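Local structure of SusD superfamily protein (Bacteroides thetaiotaomicron VPI-5482, 3HDX) at residues A[24-29]-A[77-81]; A[32-38]-A[68-72]; A[118-123]-A[155-159]; A[126-130]-A[457-461]; A[129-135]-A[147-152]. The protein probably binds polysaccharide at the outer membrane for carbohydrate uptake, as other members of the SusD family do. All coordinates share one frame; numbering follows the deposited sequence.

Overall arrangement
From the N terminus, helix 11-30 pairs with helix 76-91 in contact 1. The loop it closes holds contact 2, where the start of helix 34-41 meets helix 67-73. Helix 104-129 supplies contacts 3 and 4, and contact 5 starts at its last residue. Contact 3 pairs it with helix 152-169, and contact 5 ties the two ends of the intervening loop together inside that pair. Contact 4 crosses contact 3 along the chain: it joins the end of helix 104-129 to residues 457-461, more than 300 residues later. Trp129 and Gly130 belong to both contacts 4 and 5. Trp458 reaches contact 2 at Val72, and Tyr79 of contact 1 bonds to Pro133 O of contact 5.

Contact 1 (A[24-29]-A[77-81]); sequences LTRAAL and RFYAV
Arg77 and Ala28 make the direct polar link between helices 11-30 and 76-91. Arg77 NE donates to Ala28 O at 2.9 Å, in the carbonyl plane and on a lone pair, with the oxygen near the guanidinium plane. The arginine chain runs extended from CG to NE, which carries the group past Ala28 CA. A water adds a second bridge, donating to Leu24 O and Arg77 O. Apolar contacts fill the rest. Ala28 CB sits over one face of the Phe78 ring, 3.8 Å from its centroid, a CH-pi contact. Val81 CG2 packs on Leu24 CB at 3.9 Å. Leu24 CD2 lies 4.3 Å from Ala80 CB. With an alanine at position 77, Ala28 O would probably lose this donor and Val72 O its NH2 partner. The segment axes are nearly antiparallel, 8.5 Å apart at closest approach. The chemistry implies a close pair of helices packed through small and apolar groups, with one arginine linking Ala28 O near the end of helix 11-30 to Val72 O near the end of helix 67-73.

Contact 2 (A[32-38]-A[68-72]); sequences NNTHWIC and LLKKV
The axes of segments 34-38 and 68-72 cross at 113° and come no closer than 11.7 Å, with Thr34 and Val72 nearest by CA, so side chains fill the gap. Val72 is central and uses both branches. Its CG1 meets Cys38 SG at 3.7 Å. CG2, anti to the carbonyl carbon, turns to Asn32 CB at 4.0 Å and lies 4.4 Å from Ile37 CG2. Leu68 flanks it: CD1 touches Asn32 CB at 4.0 Å, while CD2 approaches Ile37 CD1. The Asn32 and Lys71 side chains cross at about a right angle, with Asn32 OD1 3.6 Å from Lys71 CB. No direct hydrogen bond joins the segments. A water donates to Asn32 OD1 at 2.9 Å and, weakly, to Lys71 O. Leu54 of helix 52-58 touches Ile37 and Leu68, and Trp458 packs on Cys38 and Val72. This is a largely apolar, partly buried helix crossing in a mainly helical SusD-family protein, with a polar edge at Asn32 and Lys71. It joins the start of helix 34-41 to helix 67-73.

Contact 3 (A[118-123]-A[155-159]); sequences RAFAYF and VLSYA
Tyr122 reaches from helix 104-129 toward helix 152-169, and its atoms meet partners in turn. CB lies 3.9 Å from Val155 CG1 and 4.5 Å from Ala159 CB. CD1 comes closer to the same Val155 methyl, at 3.6 Å. On the ring's other flank, CE2 is 3.9 Å from Tyr158 CE2. The two tyrosines form an offset edge-to-face pair: the edge of Tyr158 points to the face of Tyr122, with planes at 90°. At the tip, Tyr122 OH is hydrogen-bonded to Val135 O in the loop between the helices.

With chi1 at 170°, the Tyr158 ring swings away from its backbone N, and OH reaches Arg118. The hydroxyl sits over the centre of one guanidinium face, 3.1 Å from Arg118 CZ, and makes no hydrogen bond there. The arginine's NH groups instead serve Glu162, by a salt bridge, and Ser86. Two alanines bring the backbones close, with Ala119 and Ala159 CA atoms 4.5 Å apart. Phe123 offers its ring edge to Leu156 CD2. Two consecutive helices packed antiparallel and joined by a loop make a helical hairpin, consistent with the TPR-like helical architecture of the SusD family.

Contact 4 (A[126-130]-A[457-461]); sequences VRIWG and YWPVS
Tyr457 CG and Trp458 CG both stand anti to their carbonyl carbons (chi1 -57° and -78°), and this sets the two rings against the end of helix 104-129. The Tyr457 ring lies flat against Gly130. Gly130 CA sits over the ring centre, 3.8 Å from the centroid, in a CH-pi contact, while Arg127 O meets the ring edge. Gly130 has positive phi, and a CB there would come 3.2 Å from Tyr457 CD2 and press on the preceding carbonyl. The ring thus fits a backbone that only glycine adopts easily. Trp458 N donates to Ile128 O at 2.8 Å in a nearly straight bond (167°), tilted somewhat from the carbonyl plane.

This bond and the ring packing cover the C-terminal end of the helix, where the chain leaves helical geometry at Gly130, with a loop from the far end of the sequence. The contact joins the starch-binding, outer-membrane-associating family region to the SusD family region.

Ile128 CG2 packs on Trp458 CD1 at 3.6 Å and also covers a face of the Trp129 ring. Trp129 NE1 makes a weak hydrogen bond to Pro459 O at 3.1 Å, and another weak one to Ser73 O. Two waters add bridges. One links Val126 O to Tyr457 OH, and the other donates to Trp129 O and Trp458 O. Beyond the contact, Trp458 packs on Leu62 and Arg42.

Contact 5 (A[129-135]-A[147-152]); sequences WGDVPLV and MPRTDA
Arg149 lies side-on to the Asp131 backbone and grips one atom with two nitrogens. NE and NH2 each donate to Asp131 O at 2.9 Å, and the oxygen stays near the guanidinium plane. NH2 arrives on a lone pair, in the carbonyl plane, whereas NE comes from above that plane. A bend at chi3 (68°) turns the group to this position, and NH1 bonds to Glu472 O. A leucine in place of Arg149 would probably leave Asp131 O without either donor and Glu472 O without its partner.

The Asp131 side chain is directed toward segment 147-152. Its OD1 accepts from Ala152 N at 2.9 Å, met from above the carboxylate plane. Thr150 turns OG1 to Leu134 N, which donates to it at 2.9 Å, and Leu134 CB packs beside that oxygen. Met147, present as selenomethionine, bends its chain so that SE lies 4.0 Å from Pro133 CB and 3.9 Å from Val135 CG2. Between the side chains, Thr150 N donates to Val132 O at 2.9 Å, and the return bond from Val132 N to Thr150 O is weak. This is a single antiparallel bridge, a hydrogen-bonded pair, that closes the base of the loop joining helix 104-129 to helix 152-169.

Contact 1 (A[24-29]-A[77-81])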
# COMPACT_ATOMS: atom_id res chain seq x y z
N LEU A 24 -8.39 -9.35 8.84
CA LEU A 24 -9.42 -8.55 8.19
C LEU A 24 -8.81 -7.45 7.34
O LEU A 24 -9.34 -7.14 6.28
CB LEU A 24 -10.40 -7.97 9.22
CG LEU A 24 -11.31 -9.00 9.90
CD1 LEU A 24 -12.00 -8.36 11.10
CD2 LEU A 24 -12.30 -9.54 8.88
N THR A 25 -7.71 -6.85 7.83
CA THR A 25 -7.04 -5.76 7.08
C THR A 25 -6.42 -6.31 5.79
O THR A 25 -6.60 -5.75 4.72
CB THR A 25 -6.01 -5.00 7.92
OG1 THR A 25 -6.59 -4.63 9.20
CG2 THR A 25 -5.57 -3.74 7.15
N ARG A 26 -5.79 -7.47 5.89
CA ARG A 26 -5.23 -8.17 4.71
C ARG A 26 -6.37 -8.46 3.72
O ARG A 26 -6.26 -8.16 2.55
CB ARG A 26 -4.54 -9.44 5.14
CG ARG A 26 -3.94 -10.23 4.00
CD ARG A 26 -3.29 -11.47 4.50
NE ARG A 26 -4.27 -12.45 5.02
CZ ARG A 26 -4.32 -12.96 6.27
NH1 ARG A 26 -3.44 -12.66 7.23
NH2 ARG A 26 -5.29 -13.83 6.57
N ALA A 27 -7.49 -8.99 4.24
CA ALA A 27 -8.64 -9.31 3.40
C ALA A 27 -9.22 -8.09 2.68
O ALA A 27 -9.62 -8.20 1.51
CB ALA A 27 -9.72 -10.01 4.21
N ALA A 28 -9.23 -6.93 3.33
CA ALA A 28 -9.75 -5.71 2.70
C ALA A 28 -8.97 -5.32 1.45
O ALA A 28 -9.53 -4.92 0.45
CB ALA A 28 -9.77 -4.50 3.69
N LEU A 29 -7.65 -5.47 1.54
CA LEU A 29 -6.73 -5.14 0.43
C LEU A 29 -6.63 -6.25 -0.60
O LEU A 29 -6.41 -5.99 -1.77
CB LEU A 29 -5.31 -4.82 0.95
CG LEU A 29 -5.11 -3.38 1.43
CD1 LEU A 29 -6.05 -2.96 2.53
CD2 LEU A 29 -3.67 -3.16 1.82
N ARG A 77 -15.77 -4.60 3.50
CA ARG A 77 -14.56 -5.20 4.02
C ARG A 77 -13.67 -4.23 4.82
O ARG A 77 -12.99 -4.65 5.75
CB ARG A 77 -13.76 -5.89 2.91
CG ARG A 77 -13.27 -4.96 1.82
CD ARG A 77 -12.82 -5.72 0.56
NE ARG A 77 -12.28 -4.84 -0.48
CZ ARG A 77 -13.02 -4.12 -1.34
NH1 ARG A 77 -14.36 -4.11 -1.27
NH2 ARG A 77 -12.42 -3.40 -2.30
N PHE A 78 -13.71 -2.96 4.47
CA PHE A 78 -13.01 -1.94 5.26
C PHE A 78 -13.68 -1.69 6.60
O PHE A 78 -13.01 -1.63 7.61
CB PHE A 78 -12.79 -0.67 4.44
CG PHE A 78 -11.82 -0.88 3.32
CD1 PHE A 78 -10.45 -0.75 3.58
CD2 PHE A 78 -12.23 -1.31 2.08
CE1 PHE A 78 -9.51 -0.99 2.58
CE2 PHE A 78 -11.28 -1.57 1.09
CZ PHE A 78 -9.95 -1.40 1.34
N TYR A 79 -15.00 -1.55 6.61
CA TYR A 79 -15.75 -1.41 7.87
C TYR A 79 -15.61 -2.66 8.75
O TYR A 79 -15.64 -2.55 9.98
CB TYR A 79 -17.20 -0.95 7.67
CG TYR A 79 -17.21 0.48 7.26
CD1 TYR A 79 -16.93 1.47 8.21
CD2 TYR A 79 -17.48 0.87 5.96
CE1 TYR A 79 -16.86 2.80 7.86
CE2 TYR A 79 -17.43 2.18 5.62
CZ TYR A 79 -17.13 3.15 6.57
OH TYR A 79 -17.05 4.45 6.15
N ALA A 80 -15.37 -3.84 8.15
CA ALA A 80 -15.11 -5.03 8.96
C ALA A 80 -13.85 -4.84 9.82
O ALA A 80 -13.80 -5.25 10.99
CB ALA A 80 -15.01 -6.31 8.11
N VAL A 81 -12.82 -4.22 9.23
CA VAL A 81 -11.59 -3.92 9.98
C VAL A 81 -11.89 -2.92 11.11
O VAL A 81 -11.50 -3.12 12.27
CB VAL A 81 -10.52 -3.30 9.08
CG1 VAL A 81 -9.29 -2.84 9.91
CG2 VAL A 81 -10.13 -4.26 7.94
O HOH W 1 -12.00 -7.23 5.86

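Contact 2 (A[32-38]-A[68-72])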
# COMPACT_ATOMS: atom_id res chain seq x y z
N ASN A 32 -10.69 -9.70 -4.15
CA ASN A 32 -10.81 -9.34 -5.58
C ASN A 32 -9.58 -8.58 -6.13
O ASN A 32 -9.69 -7.84 -7.10
CB ASN A 32 -12.12 -8.56 -5.83
CG ASN A 32 -13.34 -9.43 -5.54
OD1 ASN A 32 -14.16 -9.10 -4.67
ND2 ASN A 32 -13.41 -10.57 -6.19
N ASN A 33 -8.42 -8.84 -5.52
CA ASN A 33 -7.18 -8.19 -5.90
C ASN A 33 -7.24 -6.65 -5.84
O ASN A 33 -6.54 -5.95 -6.58
CB ASN A 33 -6.70 -8.70 -7.28
CG ASN A 33 -6.30 -10.13 -7.24
OD1 ASN A 33 -5.71 -10.57 -6.26
ND2 ASN A 33 -6.72 -10.90 -8.25
N THR A 34 -8.03 -6.16 -4.89
CA THR A 34 -8.24 -4.74 -4.66
C THR A 34 -6.97 -3.90 -4.73
O THR A 34 -6.91 -2.90 -5.42
CB THR A 34 -8.96 -4.48 -3.29
OG1 THR A 34 -10.33 -4.90 -3.40
CG2 THR A 34 -8.86 -3.00 -2.85
N HIS A 35 -5.93 -4.34 -4.03
CA HIS A 35 -4.72 -3.52 -3.94
C HIS A 35 -4.13 -3.16 -5.31
O HIS A 35 -3.82 -2.00 -5.58
CB HIS A 35 -3.69 -4.24 -3.04
CG HIS A 35 -2.47 -3.41 -2.73
ND1 HIS A 35 -2.51 -2.23 -2.03
CD2 HIS A 35 -1.16 -3.65 -2.99
CE1 HIS A 35 -1.28 -1.76 -1.90
NE2 HIS A 35 -0.44 -2.61 -2.48
N TRP A 36 -4.10 -4.16 -6.18
CA TRP A 36 -3.53 -4.03 -7.52
C TRP A 36 -4.52 -3.45 -8.50
O TRP A 36 -4.13 -2.69 -9.39
CB TRP A 36 -2.92 -5.36 -7.98
CG TRP A 36 -1.97 -5.85 -6.92
CD1 TRP A 36 -0.69 -5.45 -6.70
CD2 TRP A 36 -2.31 -6.74 -5.85
NE1 TRP A 36 -0.19 -6.05 -5.57
CE2 TRP A 36 -1.17 -6.84 -5.02
CE3 TRP A 36 -3.48 -7.46 -5.49
CZ2 TRP A 36 -1.15 -7.64 -3.87
CZ3 TRP A 36 -3.46 -8.24 -4.33
CH2 TRP A 36 -2.31 -8.30 -3.53
N ILE A 37 -5.79 -3.86 -8.37
CA ILE A 37 -6.86 -3.36 -9.23
C ILE A 37 -6.99 -1.84 -9.05
O ILE A 37 -7.00 -1.07 -10.03
CB ILE A 37 -8.22 -4.06 -8.90
CG1 ILE A 37 -8.21 -5.54 -9.34
CG2 ILE A 37 -9.40 -3.28 -9.48
CD1 ILE A 37 -8.08 -5.80 -10.79
N CYS A 38 -7.02 -1.41 -7.79
CA CYS A 38 -7.17 0.01 -7.48
C CYS A 38 -5.89 0.83 -7.61
O CYS A 38 -5.99 2.04 -7.88
CB CYS A 38 -7.77 0.21 -6.07
SG CYS A 38 -9.39 -0.52 -5.86
N LEU A 68 -17.01 -7.59 -11.15
CA LEU A 68 -15.76 -7.24 -10.48
C LEU A 68 -15.82 -5.82 -9.94
O LEU A 68 -15.40 -5.58 -8.81
CB LEU A 68 -14.56 -7.33 -11.44
CG LEU A 68 -13.20 -6.86 -10.88
CD1 LEU A 68 -12.79 -7.69 -9.66
CD2 LEU A 68 -12.11 -6.97 -12.00
N LEU A 69 -16.28 -4.91 -10.79
CA LEU A 69 -16.36 -3.50 -10.43
C LEU A 69 -17.32 -3.29 -9.27
O LEU A 69 -17.01 -2.53 -8.30
CB LEU A 69 -16.76 -2.62 -11.62
CG LEU A 69 -15.80 -2.53 -12.81
CD1 LEU A 69 -16.40 -1.73 -13.96
CD2 LEU A 69 -14.49 -2.00 -12.43
N LYS A 70 -18.47 -3.96 -9.31
CA LYS A 70 -19.45 -3.84 -8.24
C LYS A 70 -18.87 -4.34 -6.90
O LYS A 70 -19.04 -3.69 -5.85
CB LYS A 70 -20.74 -4.60 -8.62
CG LYS A 70 -21.42 -4.02 -9.84
CD LYS A 70 -22.72 -4.71 -10.14
CE LYS A 70 -23.30 -4.09 -11.40
NZ LYS A 70 -22.25 -4.05 -12.43
N LYS A 71 -18.20 -5.48 -6.92
CA LYS A 71 -17.58 -6.07 -5.72
C LYS A 71 -16.47 -5.21 -5.13
O LYS A 71 -16.41 -4.98 -3.91
CB LYS A 71 -17.01 -7.45 -6.05
CG LYS A 71 -18.08 -8.52 -6.30
CD LYS A 71 -17.39 -9.78 -6.81
CE LYS A 71 -18.22 -11.05 -6.67
NZ LYS A 71 -17.49 -12.10 -7.55
N VAL A 72 -15.59 -4.72 -5.98
CA VAL A 72 -14.50 -3.85 -5.47
C VAL A 72 -15.07 -2.57 -4.86
O VAL A 72 -14.59 -2.12 -3.83
CB VAL A 72 -13.50 -3.50 -6.58
CG1 VAL A 72 -12.49 -2.44 -6.15
CG2 VAL A 72 -12.76 -4.77 -7.01
O HOH W 2 -14.03 -6.63 -3.17

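Contact 3 (A[118-123]-A[155-159])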
# COMPACT_ATOMS: atom_id res chain seq x y z
N ARG A 118 -7.02 0.43 12.21
CA ARG A 118 -8.25 1.16 11.92
C ARG A 118 -7.95 2.46 11.14
O ARG A 118 -8.66 2.78 10.17
CB ARG A 118 -9.04 1.43 13.19
CG ARG A 118 -10.27 2.30 13.00
CD ARG A 118 -11.15 2.31 14.25
NE ARG A 118 -10.48 3.03 15.34
CZ ARG A 118 -11.01 3.31 16.53
NH1 ARG A 118 -12.21 2.82 16.86
NH2 ARG A 118 -10.32 4.03 17.41
N ALA A 119 -6.94 3.21 11.61
CA ALA A 119 -6.54 4.46 10.97
C ALA A 119 -6.05 4.22 9.54
O ALA A 119 -6.39 4.99 8.62
CB ALA A 119 -5.48 5.20 11.81
N PHE A 120 -5.28 3.14 9.36
CA PHE A 120 -4.82 2.74 8.01
C PHE A 120 -6.01 2.43 7.10
O PHE A 120 -6.04 2.87 5.94
CB PHE A 120 -3.86 1.55 8.11
CG PHE A 120 -3.45 0.97 6.80
CD1 PHE A 120 -2.56 1.64 5.98
CD2 PHE A 120 -3.98 -0.24 6.37
CE1 PHE A 120 -2.17 1.07 4.75
CE2 PHE A 120 -3.62 -0.79 5.15
CZ PHE A 120 -2.71 -0.14 4.35
N ALA A 121 -6.97 1.66 7.62
CA ALA A 121 -8.16 1.33 6.84
C ALA A 121 -8.88 2.59 6.38
O ALA A 121 -9.27 2.70 5.20
CB ALA A 121 -9.12 0.38 7.65
N TYR A 122 -8.99 3.58 7.30
CA TYR A 122 -9.62 4.84 6.93
C TYR A 122 -8.87 5.56 5.82
O TYR A 122 -9.48 6.02 4.87
CB TYR A 122 -9.88 5.74 8.14
CG TYR A 122 -11.23 5.48 8.80
CD1 TYR A 122 -12.41 5.63 8.07
CD2 TYR A 122 -11.32 5.04 10.13
CE1 TYR A 122 -13.67 5.38 8.64
CE2 TYR A 122 -12.58 4.86 10.73
CZ TYR A 122 -13.74 4.97 9.97
OH TYR A 122 -14.96 4.72 10.58
N PHE A 123 -7.55 5.70 5.96
CA PHE A 123 -6.75 6.33 4.92
C PHE A 123 -6.92 5.62 3.57
O PHE A 123 -7.17 6.24 2.55
CB PHE A 123 -5.27 6.33 5.31
CG PHE A 123 -4.33 6.65 4.17
CD1 PHE A 123 -4.44 7.86 3.51
CD2 PHE A 123 -3.36 5.75 3.77
CE1 PHE A 123 -3.58 8.16 2.46
CE2 PHE A 123 -2.50 6.07 2.71
CZ PHE A 123 -2.60 7.29 2.12
N VAL A 155 -12.16 12.77 7.92
CA VAL A 155 -11.76 11.38 8.15
C VAL A 155 -10.23 11.30 8.28
O VAL A 155 -9.70 10.62 9.17
CB VAL A 155 -12.29 10.46 7.03
CG1 VAL A 155 -11.79 9.07 7.23
CG2 VAL A 155 -13.83 10.50 6.93
N LEU A 156 -9.51 12.00 7.41
CA LEU A 156 -8.05 11.97 7.48
C LEU A 156 -7.54 12.64 8.76
O LEU A 156 -6.55 12.19 9.35
CB LEU A 156 -7.45 12.59 6.21
CG LEU A 156 -7.73 11.78 4.95
CD1 LEU A 156 -7.10 12.48 3.73
CD2 LEU A 156 -7.22 10.33 5.05
N SER A 157 -8.20 13.71 9.21
CA SER A 157 -7.79 14.32 10.49
C SER A 157 -7.98 13.34 11.67
O SER A 157 -7.14 13.28 12.57
CB SER A 157 -8.59 15.60 10.80
OG SER A 157 -8.27 16.62 9.91
N TYR A 158 -9.04 12.56 11.63
CA TYR A 158 -9.25 11.50 12.63
C TYR A 158 -8.12 10.46 12.52
O TYR A 158 -7.48 10.12 13.55
CB TYR A 158 -10.64 10.83 12.43
CG TYR A 158 -10.87 9.59 13.24
CD1 TYR A 158 -11.23 9.66 14.57
CD2 TYR A 158 -10.70 8.33 12.67
CE1 TYR A 158 -11.49 8.54 15.32
CE2 TYR A 158 -10.97 7.19 13.39
CZ TYR A 158 -11.34 7.30 14.73
OH TYR A 158 -11.59 6.16 15.45
N ALA A 159 -7.84 10.01 11.30
CA ALA A 159 -6.79 9.00 11.08
C ALA A 159 -5.41 9.47 11.58
O ALA A 159 -4.70 8.73 12.25
CB ALA A 159 -6.76 8.52 9.67

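Contact 4 (A[126-130]-A[457-461])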
# COMPACT_ATOMS: atom_id res chain seq x y z
N VAL A 126 -10.31 6.17 2.05
CA VAL A 126 -10.45 7.58 1.60
C VAL A 126 -9.78 7.80 0.25
O VAL A 126 -10.33 8.51 -0.62
CB VAL A 126 -9.98 8.60 2.68
CG1 VAL A 126 -9.68 10.00 2.07
CG2 VAL A 126 -11.01 8.61 3.84
N ARG A 127 -8.65 7.13 0.00
CA ARG A 127 -8.02 7.28 -1.31
C ARG A 127 -8.90 6.68 -2.42
O ARG A 127 -8.85 7.16 -3.56
CB ARG A 127 -6.67 6.60 -1.39
CG ARG A 127 -5.60 7.21 -0.50
CD ARG A 127 -4.22 6.71 -0.95
NE ARG A 127 -4.13 5.26 -0.91
CZ ARG A 127 -3.00 4.57 -1.09
NH1 ARG A 127 -1.84 5.17 -1.31
NH2 ARG A 127 -3.03 3.26 -1.04
N ILE A 128 -9.66 5.63 -2.08
CA ILE A 128 -10.50 4.92 -3.05
C ILE A 128 -11.83 5.63 -3.33
O ILE A 128 -12.19 5.83 -4.49
CB ILE A 128 -10.71 3.43 -2.63
CG1 ILE A 128 -9.38 2.66 -2.68
CG2 ILE A 128 -11.74 2.73 -3.50
CD1 ILE A 128 -9.44 1.27 -2.13
N TRP A 129 -12.55 5.97 -2.27
CA TRP A 129 -13.91 6.50 -2.37
C TRP A 129 -14.04 7.99 -2.06
O TRP A 129 -15.05 8.59 -2.40
CB TRP A 129 -14.88 5.71 -1.44
CG TRP A 129 -15.18 4.33 -1.91
CD1 TRP A 129 -16.10 3.97 -2.88
CD2 TRP A 129 -14.62 3.11 -1.43
NE1 TRP A 129 -16.09 2.61 -3.04
CE2 TRP A 129 -15.19 2.06 -2.16
CE3 TRP A 129 -13.65 2.81 -0.47
CZ2 TRP A 129 -14.83 0.74 -1.95
CZ3 TRP A 129 -13.28 1.49 -0.27
CH2 TRP A 129 -13.88 0.48 -1.00
N GLY A 130 -13.03 8.59 -1.44
CA GLY A 130 -13.13 9.98 -1.00
C GLY A 130 -13.88 10.03 0.33
O GLY A 130 -13.47 9.43 1.32
N TYR A 457 -12.25 8.88 -7.87
CA TYR A 457 -12.72 7.90 -6.87
C TYR A 457 -13.61 6.86 -7.52
O TYR A 457 -14.04 6.98 -8.68
CB TYR A 457 -13.47 8.64 -5.76
CG TYR A 457 -12.62 9.69 -5.11
CD1 TYR A 457 -11.45 9.33 -4.48
CD2 TYR A 457 -12.97 11.04 -5.12
CE1 TYR A 457 -10.65 10.26 -3.87
CE2 TYR A 457 -12.14 11.99 -4.54
CZ TYR A 457 -10.97 11.58 -3.90
OH TYR A 457 -10.12 12.48 -3.25
N TRP A 458 -13.81 5.79 -6.77
CA TRP A 458 -14.69 4.69 -7.17
C TRP A 458 -16.12 5.04 -6.82
O TRP A 458 -16.40 5.78 -5.87
CB TRP A 458 -14.32 3.37 -6.46
CG TRP A 458 -13.15 2.74 -7.09
CD1 TRP A 458 -11.84 3.19 -7.06
CD2 TRP A 458 -13.15 1.53 -7.86
NE1 TRP A 458 -11.04 2.31 -7.77
CE2 TRP A 458 -11.81 1.28 -8.25
CE3 TRP A 458 -14.16 0.62 -8.24
CZ2 TRP A 458 -11.45 0.18 -9.07
CZ3 TRP A 458 -13.80 -0.49 -9.01
CH2 TRP A 458 -12.46 -0.70 -9.42
N PRO A 459 -17.07 4.48 -7.58
CA PRO A 459 -18.46 4.62 -7.16
C PRO A 459 -18.71 3.88 -5.83
O PRO A 459 -17.96 2.96 -5.50
CB PRO A 459 -19.24 3.94 -8.29
CG PRO A 459 -18.32 3.14 -9.01
CD PRO A 459 -16.95 3.66 -8.79
N VAL A 460 -19.71 4.34 -5.08
CA VAL A 460 -20.24 3.63 -3.94
C VAL A 460 -21.15 2.50 -4.49
O VAL A 460 -21.92 2.71 -5.43
CB VAL A 460 -21.03 4.58 -3.00
CG1 VAL A 460 -21.66 3.83 -1.81
CG2 VAL A 460 -20.10 5.69 -2.51
N SER A 461 -21.03 1.31 -3.94
CA SER A 461 -21.86 0.19 -4.39
C SER A 461 -23.34 0.53 -4.18
O SER A 461 -23.74 1.06 -3.13
CB SER A 461 -21.54 -1.09 -3.63
OG SER A 461 -22.55 -2.08 -3.89
O HOH W 3 -9.21 11.14 -0.98
O HOH W 4 -16.85 8.06 -4.45

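Contact 5 (A[129-135]-A[147-152])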
# COMPACT_ATOMS: atom_id res chain seq x y z
N TRP A 129 -12.55 5.97 -2.27
CA TRP A 129 -13.91 6.50 -2.37
C TRP A 129 -14.04 7.99 -2.06
O TRP A 129 -15.05 8.59 -2.40
CB TRP A 129 -14.88 5.71 -1.44
CG TRP A 129 -15.18 4.33 -1.91
CD1 TRP A 129 -16.10 3.97 -2.88
CD2 TRP A 129 -14.62 3.11 -1.43
NE1 TRP A 129 -16.09 2.61 -3.04
CE2 TRP A 129 -15.19 2.06 -2.16
CE3 TRP A 129 -13.65 2.81 -0.47
CZ2 TRP A 129 -14.83 0.74 -1.95
CZ3 TRP A 129 -13.28 1.49 -0.27
CH2 TRP A 129 -13.88 0.48 -1.00
N GLY A 130 -13.03 8.59 -1.44
CA GLY A 130 -13.13 9.98 -1.00
C GLY A 130 -13.88 10.03 0.33
O GLY A 130 -13.47 9.43 1.32
N ASP A 131 -15.02 10.72 0.35
CA ASP A 131 -15.81 10.83 1.55
C ASP A 131 -16.32 9.45 1.95
O ASP A 131 -16.80 8.70 1.10
CB ASP A 131 -17.02 11.75 1.35
CG ASP A 131 -16.67 13.19 1.00
OD1 ASP A 131 -15.50 13.65 1.11
OD2 ASP A 131 -17.66 13.90 0.61
N VAL A 132 -16.25 9.11 3.23
CA VAL A 132 -16.75 7.83 3.74
C VAL A 132 -17.35 8.07 5.12
O VAL A 132 -16.89 9.00 5.83
CB VAL A 132 -15.65 6.71 3.81
CG1 VAL A 132 -15.05 6.41 2.45
CG2 VAL A 132 -14.56 7.12 4.81
N PRO A 133 -18.35 7.25 5.53
CA PRO A 133 -18.91 7.50 6.89
C PRO A 133 -17.87 7.30 8.01
O PRO A 133 -17.18 6.26 8.06
CB PRO A 133 -20.05 6.48 7.02
CG PRO A 133 -20.37 6.11 5.64
CD PRO A 133 -19.20 6.33 4.75
N LEU A 134 -17.73 8.33 8.86
CA LEU A 134 -16.76 8.25 9.95
C LEU A 134 -17.41 7.62 11.19
O LEU A 134 -18.16 8.28 11.90
CB LEU A 134 -16.17 9.63 10.24
CG LEU A 134 -15.12 9.66 11.37
CD1 LEU A 134 -13.97 8.65 11.21
CD2 LEU A 134 -14.60 11.15 11.52
N VAL A 135 -17.16 6.33 11.37
CA VAL A 135 -17.65 5.54 12.49
C VAL A 135 -16.49 5.35 13.49
O VAL A 135 -15.45 4.76 13.16
CB VAL A 135 -18.21 4.19 12.00
CG1 VAL A 135 -18.74 3.37 13.21
CG2 VAL A 135 -19.31 4.41 10.92
N MSE A 147 -25.96 7.39 9.04
CA MSE A 147 -25.22 8.64 8.93
C MSE A 147 -24.75 8.82 7.49
O MSE A 147 -24.61 7.82 6.77
CB MSE A 147 -24.01 8.61 9.91
CG MSE A 147 -22.95 7.57 9.56
SE MSE A 147 -21.33 7.71 10.58
CE MSE A 147 -20.86 9.48 10.12
N PRO A 148 -24.47 10.06 7.09
CA PRO A 148 -23.97 10.29 5.77
C PRO A 148 -22.46 9.96 5.66
O PRO A 148 -21.77 9.67 6.64
CB PRO A 148 -24.24 11.77 5.56
CG PRO A 148 -24.04 12.34 6.93
CD PRO A 148 -24.59 11.33 7.85
N ARG A 149 -21.99 10.04 4.45
CA ARG A 149 -20.55 10.04 4.19
C ARG A 149 -19.98 11.30 4.86
O ARG A 149 -20.60 12.38 4.83
CB ARG A 149 -20.30 10.04 2.68
CG ARG A 149 -20.84 8.79 2.01
CD ARG A 149 -20.83 8.87 0.52
NE ARG A 149 -19.47 8.87 0.01
CZ ARG A 149 -19.11 9.14 -1.23
NH1 ARG A 149 -20.02 9.46 -2.17
NH2 ARG A 149 -17.82 9.16 -1.53
N THR A 150 -18.82 11.14 5.49
CA THR A 150 -18.13 12.23 6.17
C THR A 150 -17.08 12.80 5.23
O THR A 150 -16.43 12.03 4.51
CB THR A 150 -17.47 11.72 7.47
OG1 THR A 150 -18.46 11.05 8.27
CG2 THR A 150 -16.80 12.88 8.29
N ASP A 151 -16.90 14.12 5.27
CA ASP A 151 -15.89 14.78 4.46
C ASP A 151 -14.52 14.06 4.61
O ASP A 151 -14.09 13.76 5.73
CB ASP A 151 -15.73 16.23 4.90
CG ASP A 151 -14.84 16.97 4.02
OD1 ASP A 151 -15.28 17.42 2.95
OD2 ASP A 151 -13.67 17.11 4.37
N ALA A 152 -13.88 13.77 3.49
CA ALA A 152 -12.59 13.07 3.48
C ALA A 152 -11.58 13.76 4.38
O ALA A 152 -10.83 13.07 5.06
CB ALA A 152 -12.05 12.97 2.06
O HOH W 5 -14.90 16.15 0.69